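Local coordinates for aldehyde Dehydrogenase (Burkholderia cenocepacia, PDB 4O6R), which probably oxidises aldehydes with NAD(P)+ as cofactor and binds AMP, at residues Met9-Phe19 with Leu187-Ala197. Numbering follows the deposited sequence.
Sequences MQTQLFIDGRF and LSTLRIVELMA
Glu194 reaches from the helix to Phe19 and Gln10, and its atoms meet Phe19 first and Gln10 further out. Its CB lies 4.1 Å from CE2 of Phe19, at the edge of that ring, and CG is equally near CE2. With CG anti to the backbone N (chi1 -169°) and the chain extended beyond, the carboxylate is carried past the phenyl to the amide, CD standing 3.7 Å from CG of Gln10. There OE2 accepts NE2 of Gln10 at 2.8 Å, with an N-H...O angle of 150°. OE1 instead takes NH1 of Arg191, which also pairs with Glu198, at 2.8 Å in a salt bridge; two donors, both from above the carboxylate plane, restrain the group. Leu190 places CD2 3.4 Å from O of Gln12, a buried carbonyl with no hydrogen-bond partner in the model. Val193 sets CG2 over one face of Phe14, 3.9 Å from the ring centroid, a CH-pi contact. At the other end, one water bridges O of Gln10 and O of Leu187. The N-terminal segment, with a beta-hairpin closed by a type I' turn, thus packs on helix 187-199, the crossover between parallel strands 176-180 and 206-208 in the Rossmann-type nucleotide-binding domain of aldehyde dehydrogenases.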
ATOM      1  N   MET A   9      40.352  17.385 -10.666  1.00 26.37           N
ATOM      2  CA  MET A   9      39.935  16.114 -10.082  1.00 24.75           C
ATOM      3  C   MET A   9      40.032  16.183  -8.555  1.00 22.14           C
ATOM      4  O   MET A   9      41.107  16.404  -8.025  1.00 19.56           O
ATOM      5  CB  MET A   9      40.837  15.012 -10.610  1.00 25.12           C
ATOM      6  CG  MET A   9      40.495  13.617 -10.139  1.00 25.49           C
ATOM      7  SD  MET A   9      41.664  12.416 -10.787  1.00 28.67           S
ATOM      8  CE  MET A   9      41.213  12.429 -12.510  1.00 27.43           C
ATOM      9  N   GLN A  10      38.917  16.017  -7.850  1.00 20.06           N
ATOM     10  CA  GLN A  10      38.955  16.037  -6.383  1.00 19.60           C
ATOM     11  C   GLN A  10      39.484  14.717  -5.864  1.00 17.24           C
ATOM     12  O   GLN A  10      39.127  13.660  -6.382  1.00 16.32           O
ATOM     13  CB  GLN A  10      37.559  16.253  -5.806  1.00 21.31           C
ATOM     14  CG  GLN A  10      36.897  17.558  -6.220  1.00 22.77           C
ATOM     15  CD  GLN A  10      37.580  18.798  -5.667  1.00 23.65           C
ATOM     16  OE1 GLN A  10      38.450  18.738  -4.815  1.00 23.57           O
ATOM     17  NE2 GLN A  10      37.139  19.942  -6.137  1.00 28.37           N
ATOM     18  N   THR A  11      40.314  14.773  -4.832  1.00 15.23           N
ATOM     19  CA  THR A  11      40.949  13.593  -4.291  1.00 14.55           C
ATOM     20  C   THR A  11      40.886  13.502  -2.770  1.00 14.03           C
ATOM     21  O   THR A  11      41.367  12.547  -2.195  1.00 13.91           O
ATOM     22  CB  THR A  11      42.434  13.571  -4.677  1.00 15.14           C
ATOM     23  OG1 THR A  11      43.062  14.705  -4.072  1.00 14.19           O
ATOM     24  CG2 THR A  11      42.610  13.602  -6.188  1.00 15.18           C
ATOM     25  N   GLN A  12      40.320  14.496  -2.114  1.00 13.97           N
ATOM     26  CA  GLN A  12      40.264  14.521  -0.662  1.00 13.89           C
ATOM     27  C   GLN A  12      38.959  13.906  -0.094  1.00 12.70           C
ATOM     28  O   GLN A  12      38.022  13.642  -0.820  1.00 13.04           O
ATOM     29  CB  GLN A  12      40.402  15.970  -0.205  1.00 14.55           C
ATOM     30  CG  GLN A  12      41.745  16.622  -0.541  1.00 15.66           C
ATOM     31  CD  GLN A  12      41.672  18.134  -0.433  1.00 16.15           C
ATOM     32  OE1 GLN A  12      40.927  18.781  -1.164  1.00 17.58           O
ATOM     33  NE2 GLN A  12      42.420  18.697   0.502  1.00 16.64           N
ATOM     34  N   LEU A  13      38.920  13.714   1.218  1.00 12.27           N
ATOM     35  CA  LEU A  13      37.706  13.349   1.932  1.00 11.45           C
ATOM     36  C   LEU A  13      36.732  14.482   1.799  1.00 11.49           C
ATOM     37  O   LEU A  13      37.129  15.650   1.608  1.00 11.53           O
ATOM     38  CB  LEU A  13      37.968  13.098   3.423  1.00 11.38           C
ATOM     39  CG  LEU A  13      39.170  12.259   3.859  1.00 11.33           C
ATOM     40  CD1 LEU A  13      39.168  12.014   5.356  1.00 11.76           C
ATOM     41  CD2 LEU A  13      39.263  10.964   3.099  1.00 11.51           C
ATOM     42  N   PHE A  14      35.443  14.173   1.869  1.00 11.01           N
ATOM     43  CA  PHE A  14      34.430  15.223   1.847  1.00 10.53           C
ATOM     44  C   PHE A  14      33.670  15.108   3.137  1.00 10.59           C
ATOM     45  O   PHE A  14      32.972  14.101   3.370  1.00 10.57           O
ATOM     46  CB  PHE A  14      33.501  15.118   0.667  1.00 10.64           C
ATOM     47  CG  PHE A  14      32.613  16.323   0.491  1.00 10.76           C
ATOM     48  CD1 PHE A  14      31.369  16.396   1.104  1.00 11.05           C
ATOM     49  CD2 PHE A  14      33.023  17.402  -0.288  1.00 10.99           C
ATOM     50  CE1 PHE A  14      30.546  17.494   0.927  1.00 11.27           C
ATOM     51  CE2 PHE A  14      32.201  18.501  -0.476  1.00 11.12           C
ATOM     52  CZ  PHE A  14      30.965  18.554   0.135  1.00 11.20           C
ATOM     53  N   ILE A  15      33.826  16.120   3.993  1.00 10.12           N
ATOM     54  CA  ILE A  15      33.284  16.076   5.332  1.00 10.11           C
ATOM     55  C   ILE A  15      32.715  17.445   5.652  1.00  9.47           C
ATOM     56  O   ILE A  15      33.381  18.480   5.477  1.00  9.87           O
ATOM     57  CB  ILE A  15      34.352  15.699   6.365  1.00 10.26           C
ATOM     58  CG1 ILE A  15      34.811  14.287   6.133  1.00 10.67           C
ATOM     59  CG2 ILE A  15      33.851  15.847   7.793  1.00 10.48           C
ATOM     60  CD1 ILE A  15      35.871  13.844   7.080  1.00 11.31           C
ATOM     61  N   ASP A  16      31.477  17.439   6.117  1.00 15.39           N
ATOM     62  CA  ASP A  16      30.803  18.651   6.536  1.00 15.11           C
ATOM     63  C   ASP A  16      30.895  19.719   5.444  1.00 14.77           C
ATOM     64  O   ASP A  16      31.163  20.870   5.722  1.00 14.89           O
ATOM     65  CB  ASP A  16      31.377  19.154   7.867  1.00 15.90           C
ATOM     66  CG  ASP A  16      30.360  19.927   8.692  1.00 16.28           C
ATOM     67  OD1 ASP A  16      29.159  19.934   8.359  1.00 15.86           O
ATOM     68  OD2 ASP A  16      30.770  20.510   9.702  1.00 16.95           O
ATOM     69  N   GLY A  17      30.636  19.322   4.205  1.00 13.74           N
ATOM     70  CA  GLY A  17      30.483  20.285   3.116  1.00 13.81           C
ATOM     71  C   GLY A  17      31.776  20.753   2.493  1.00 13.99           C
ATOM     72  O   GLY A  17      31.738  21.569   1.590  1.00 14.26           O
ATOM     73  N   ARG A  18      32.906  20.193   2.926  1.00 13.89           N
ATOM     74  CA  ARG A  18      34.215  20.669   2.501  1.00 14.46           C
ATOM     75  C   ARG A  18      35.117  19.479   2.120  1.00 14.09           C
ATOM     76  O   ARG A  18      35.042  18.398   2.741  1.00 13.21           O
ATOM     77  CB  ARG A  18      34.859  21.520   3.636  1.00 15.15           C
ATOM     78  N   PHE A  19      35.973  19.682   1.105  1.00 14.38           N
ATOM     79  CA  PHE A  19      37.005  18.713   0.797  1.00 14.63           C
ATOM     80  C   PHE A  19      38.196  18.912   1.717  1.00 15.22           C
ATOM     81  O   PHE A  19      38.750  19.995   1.768  1.00 15.89           O
ATOM     82  CB  PHE A  19      37.451  18.802  -0.659  1.00 14.92           C
ATOM     83  CG  PHE A  19      36.533  18.116  -1.599  1.00 14.42           C
ATOM     84  CD1 PHE A  19      36.565  16.743  -1.727  1.00 14.11           C
ATOM     85  CD2 PHE A  19      35.636  18.836  -2.372  1.00 14.58           C
ATOM     86  CE1 PHE A  19      35.731  16.092  -2.610  1.00 13.60           C
ATOM     87  CE2 PHE A  19      34.784  18.189  -3.249  1.00 14.16           C
ATOM     88  CZ  PHE A  19      34.837  16.815  -3.368  1.00 13.77           C
ATOM     89  N   LEU A 187      37.171   7.699  -7.282  1.00 12.03           N
ATOM     90  CA  LEU A 187      37.207   9.035  -7.886  1.00 12.18           C
ATOM     91  C   LEU A 187      35.831   9.584  -8.317  1.00 12.00           C
ATOM     92  O   LEU A 187      35.515  10.760  -8.072  1.00 12.00           O
ATOM     93  CB  LEU A 187      38.202   9.058  -9.029  1.00 12.62           C
ATOM     94  CG  LEU A 187      39.651   8.786  -8.604  1.00 12.95           C
ATOM     95  CD1 LEU A 187      40.556   8.739  -9.804  1.00 13.35           C
ATOM     96  CD2 LEU A 187      40.141   9.843  -7.622  1.00 13.14           C
ATOM     97  N   SER A 188      34.991   8.740  -8.905  1.00 11.80           N
ATOM     98  CA  SER A 188      33.681   9.201  -9.367  1.00 11.53           C
ATOM     99  C   SER A 188      32.773   9.585  -8.186  1.00 11.14           C
ATOM    100  O   SER A 188      31.985  10.525  -8.288  1.00 11.13           O
ATOM    101  CB  SER A 188      33.063   8.154 -10.308  1.00 11.56           C
ATOM    102  OG  SER A 188      32.727   6.981  -9.587  1.00 11.64           O
ATOM    103  N   THR A 189      32.937   8.923  -7.039  1.00 10.77           N
ATOM    104  CA  THR A 189      32.180   9.228  -5.848  1.00 10.53           C
ATOM    105  C   THR A 189      32.486  10.623  -5.305  1.00 10.74           C
ATOM    106  O   THR A 189      31.601  11.352  -4.863  1.00 10.58           O
ATOM    107  CB  THR A 189      32.466   8.172  -4.761  1.00 10.35           C
ATOM    108  OG1 THR A 189      32.097   6.893  -5.263  1.00 10.22           O
ATOM    109  CG2 THR A 189      31.654   8.458  -3.509  1.00 10.21           C
ATOM    110  N   LEU A 190      33.758  10.985  -5.350  1.00 11.15           N
ATOM    111  CA  LEU A 190      34.181  12.316  -4.967  1.00 11.42           C
ATOM    112  C   LEU A 190      33.600  13.381  -5.932  1.00 11.62           C
ATOM    113  O   LEU A 190      33.257  14.472  -5.510  1.00 11.40           O
ATOM    114  CB  LEU A 190      35.711  12.364  -4.898  1.00 11.72           C
ATOM    115  CG  LEU A 190      36.324  11.447  -3.842  1.00 11.72           C
ATOM    116  CD1 LEU A 190      37.825  11.645  -3.785  1.00 12.16           C
ATOM    117  CD2 LEU A 190      35.753  11.758  -2.467  1.00 11.55           C
ATOM    118  N   ARG A 191      33.492  13.074  -7.223  1.00 11.95           N
ATOM    119  CA  ARG A 191      32.826  13.988  -8.154  1.00 12.38           C
ATOM    120  C   ARG A 191      31.322  14.093  -7.891  1.00 11.79           C
ATOM    121  O   ARG A 191      30.758  15.180  -7.959  1.00 11.47           O
ATOM    122  CB  ARG A 191      33.086  13.575  -9.612  1.00 13.23           C
ATOM    123  CG  ARG A 191      32.487  14.485 -10.687  1.00 14.24           C
ATOM    124  CD  ARG A 191      32.914  15.942 -10.550  1.00 15.53           C
ATOM    125  NE  ARG A 191      32.325  16.776 -11.616  1.00 16.71           N
ATOM    126  CZ  ARG A 191      31.869  18.017 -11.478  1.00 17.74           C
ATOM    127  NH1 ARG A 191      31.934  18.656 -10.304  1.00 18.36           N
ATOM    128  NH2 ARG A 191      31.347  18.640 -12.536  1.00 18.44           N
ATOM    129  N   ILE A 192      30.678  12.964  -7.571  1.00 11.28           N
ATOM    130  CA  ILE A 192      29.266  12.981  -7.218  1.00 10.84           C
ATOM    131  C   ILE A 192      29.015  13.911  -6.029  1.00 10.72           C
ATOM    132  O   ILE A 192      28.093  14.718  -6.069  1.00 10.51           O
ATOM    133  CB  ILE A 192      28.745  11.560  -6.921  1.00 10.58           C
ATOM    134  CG1 ILE A 192      28.632  10.771  -8.212  1.00 10.67           C
ATOM    135  CG2 ILE A 192      27.400  11.566  -6.186  1.00 10.35           C
ATOM    136  CD1 ILE A 192      27.615  11.344  -9.199  1.00 10.85           C
ATOM    137  N   VAL A 193      29.802  13.801  -4.964  1.00 10.82           N
ATOM    138  CA  VAL A 193      29.510  14.617  -3.790  1.00 10.84           C
ATOM    139  C   VAL A 193      29.796  16.073  -4.066  1.00 11.39           C
ATOM    140  O   VAL A 193      29.147  16.949  -3.476  1.00 11.38           O
ATOM    141  CB  VAL A 193      30.180  14.102  -2.497  1.00 10.70           C
ATOM    142  CG1 VAL A 193      31.664  14.410  -2.493  1.00 11.01           C
ATOM    143  CG2 VAL A 193      29.506  14.706  -1.278  1.00 10.53           C
ATOM    144  N   GLU A 194      30.760  16.345  -4.944  1.00 11.93           N
ATOM    145  CA  GLU A 194      30.999  17.708  -5.420  1.00 12.70           C
ATOM    146  C   GLU A 194      29.755  18.256  -6.130  1.00 12.37           C
ATOM    147  O   GLU A 194      29.350  19.402  -5.884  1.00 12.20           O
ATOM    148  CB  GLU A 194      32.218  17.764  -6.362  1.00 13.48           C
ATOM    149  CG  GLU A 194      32.652  19.188  -6.652  1.00 14.61           C
ATOM    150  CD  GLU A 194      33.852  19.262  -7.538  1.00 15.51           C
ATOM    151  OE1 GLU A 194      34.031  18.383  -8.417  1.00 16.15           O
ATOM    152  OE2 GLU A 194      34.613  20.224  -7.342  1.00 16.79           O
ATOM    153  N   LEU A 195      29.140  17.444  -6.996  1.00 11.90           N
ATOM    154  CA  LEU A 195      27.897  17.864  -7.655  1.00 11.82           C
ATOM    155  C   LEU A 195      26.787  18.074  -6.642  1.00 11.54           C
ATOM    156  O   LEU A 195      26.029  19.025  -6.764  1.00 11.47           O
ATOM    157  CB  LEU A 195      27.424  16.868  -8.729  1.00 11.74           C
ATOM    158  CG  LEU A 195      28.345  16.735  -9.938  1.00 12.07           C
ATOM    159  CD1 LEU A 195      27.938  15.600 -10.868  1.00 12.06           C
ATOM    160  CD2 LEU A 195      28.382  18.037 -10.698  1.00 12.45           C
ATOM    161  N   MET A 196      26.684  17.177  -5.657  1.00 11.27           N
ATOM    162  CA  MET A 196      25.738  17.355  -4.560  1.00 11.13           C
ATOM    163  C   MET A 196      25.870  18.726  -3.883  1.00 11.60           C
ATOM    164  O   MET A 196      24.865  19.414  -3.659  1.00 11.41           O
ATOM    165  CB  MET A 196      25.886  16.217  -3.531  1.00 10.99           C
ATOM    166  CG  MET A 196      25.360  14.886  -4.046  1.00 10.79           C
ATOM    167  SD  MET A 196      25.747  13.617  -2.834  1.00 10.63           S
ATOM    168  CE  MET A 196      24.467  12.422  -3.211  1.00 10.34           C
ATOM    169  N   ALA A 197      27.105  19.147  -3.601  1.00 11.98           N
ATOM    170  CA  ALA A 197      27.340  20.439  -2.995  1.00 12.59           C
ATOM    171  C   ALA A 197      26.885  21.527  -3.948  1.00 13.21           C
ATOM    172  O   ALA A 197      26.206  22.474  -3.540  1.00 13.00           O
ATOM    173  CB  ALA A 197      28.817  20.608  -2.654  1.00 12.99           C
TER
HETATM  174  O   HOH W   1      37.503  12.769  -8.341  1.00 13.00           O